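Local coordinates for hydrogenase 3 maturation protease (Escherichia coli, PDB 2E85), which cleaves a 32-residue peptide from the C-terminus of the HycE precursor, the large subunit of hydrogenase 3, during maturation of that enzyme, at residues I101-L104 with K105-I108. The protein carries 1 engineered substitution. Sequence-based numbering, arbitrary orientation.
Sequences IDQL and KEDI. With CA (calcium ion), chain G.
Lys105 N donates to Ile101 O at 2.9 Å, a sound i to i+4 bond, but one residue on the helix begins to slacken: Glu106 N has only weak bonds, to Asp102 O and to Gln103 O. This is the last part of helix 97-108, which packs against the central sheet of the hydrogenase maturation protease fold and carries a calcium site on the face turned to a second subunit. Gln103 and Glu106, three residues apart and so on the same side of the helix, supply that site. Gln103 bends at its second torsion (chi2 -59°), bringing OE1 to 2.3 Å from the calcium ion; Glu106 runs extended beyond CG and brings its own OE1 to the ion, also at 2.3 Å. The amide and carboxylate planes stand 80° apart, and the two oxygens, 3.3 Å from each other, are held together by the metal they share. Four waters add to the shell, and Asp102 OD1 of the second subunit joins it, so in this crystal the ion bridges two copies of a protein described as a monomer. Gln103 NE2 meanwhile donates to Gln103 OE1 of that subunit. On another side of the helix, Lys105 lies alongside Asp102, its NZ 3.4 Å from OD1 in a weak salt bridge, while Asp102 OD2 takes a bond from Asn98. The lysine's CE also passes 3.8 Å from Ile101 CG2, next to Val111 of strand 111-116. An alanine in place of Lys105 is likely to leave Asp102 OD1 without this cationic mate and Ile101 CG2 without its methylene neighbour. Back at the metal, Asp107, whose OD2 is hydrogen-bonded with Tyr99 OH of the second subunit, turns OD1 to calcium-bound water 1, which donates to it at 2.7 Å and to Gln103 O at 2.8 Å.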
# COMPACT_ATOMS: atom_id res chain seq x y z
N ILE B 101 4.33 -4.14 5.41
CA ILE B 101 5.17 -5.07 6.19
C ILE B 101 4.32 -6.15 6.86
O ILE B 101 4.67 -7.34 6.81
CB ILE B 101 5.99 -4.35 7.30
CG1 ILE B 101 6.85 -3.23 6.69
CG2 ILE B 101 6.86 -5.36 8.08
CD1 ILE B 101 7.92 -3.66 5.65
N ASP B 102 3.23 -5.73 7.51
CA ASP B 102 2.37 -6.66 8.24
C ASP B 102 1.77 -7.70 7.29
O ASP B 102 1.66 -8.89 7.64
CB ASP B 102 1.29 -5.91 9.02
CG ASP B 102 1.86 -4.98 10.11
OD1 ASP B 102 3.10 -5.02 10.38
OD2 ASP B 102 1.07 -4.19 10.69
N GLN B 103 1.36 -7.27 6.09
CA GLN B 103 0.79 -8.18 5.09
C GLN B 103 1.84 -9.10 4.49
O GLN B 103 1.59 -10.26 4.26
CB GLN B 103 0.05 -7.42 4.00
CG GLN B 103 -1.25 -6.80 4.53
CD GLN B 103 -2.19 -7.88 5.08
OE1 GLN B 103 -2.47 -8.86 4.38
NE2 GLN B 103 -2.64 -7.73 6.33
N LEU B 104 3.03 -8.56 4.24
CA LEU B 104 4.13 -9.42 3.79
C LEU B 104 4.43 -10.49 4.83
O LEU B 104 4.65 -11.65 4.47
CB LEU B 104 5.38 -8.60 3.53
CG LEU B 104 5.30 -7.73 2.26
CD1 LEU B 104 6.39 -6.66 2.30
CD2 LEU B 104 5.37 -8.56 0.97
N LYS B 105 4.40 -10.11 6.10
CA LYS B 105 4.70 -11.06 7.19
C LYS B 105 3.72 -12.22 7.25
O LYS B 105 4.07 -13.32 7.69
CB LYS B 105 4.73 -10.36 8.55
CG LYS B 105 6.08 -9.72 8.88
CD LYS B 105 6.12 -9.18 10.29
CE LYS B 105 5.26 -7.93 10.39
NZ LYS B 105 4.63 -7.71 11.71
N GLU B 106 2.50 -11.97 6.81
CA GLU B 106 1.50 -13.04 6.76
C GLU B 106 1.79 -14.04 5.65
O GLU B 106 1.44 -15.22 5.77
CB GLU B 106 0.10 -12.44 6.64
CG GLU B 106 -0.30 -11.70 7.92
CD GLU B 106 -1.63 -10.96 7.83
OE1 GLU B 106 -2.35 -11.09 6.81
OE2 GLU B 106 -1.96 -10.25 8.80
N ASP B 107 2.44 -13.58 4.60
CA ASP B 107 2.70 -14.41 3.42
C ASP B 107 4.10 -15.02 3.39
O ASP B 107 4.34 -15.99 2.66
CB ASP B 107 2.47 -13.61 2.15
CG ASP B 107 1.01 -13.26 1.94
OD1 ASP B 107 0.14 -13.78 2.68
OD2 ASP B 107 0.73 -12.46 1.04
N ILE B 108 5.01 -14.47 4.19
CA ILE B 108 6.41 -14.86 4.11
C ILE B 108 6.93 -15.46 5.40
O ILE B 108 7.57 -16.51 5.37
CB ILE B 108 7.31 -13.70 3.60
CG1 ILE B 108 6.89 -13.34 2.17
CG2 ILE B 108 8.78 -14.09 3.64
CD1 ILE B 108 5.59 -12.59 2.01
CA CA G . -3.04 -11.08 4.59
O HOH W 1 -0.87 -11.53 3.65
O HOH W 2 -4.30 -9.09 8.86
O HOH W 3 -3.12 -13.47 5.16
O HOH W 4 -4.13 -11.49 2.51
O HOH W 5 -2.48 -10.23 2.50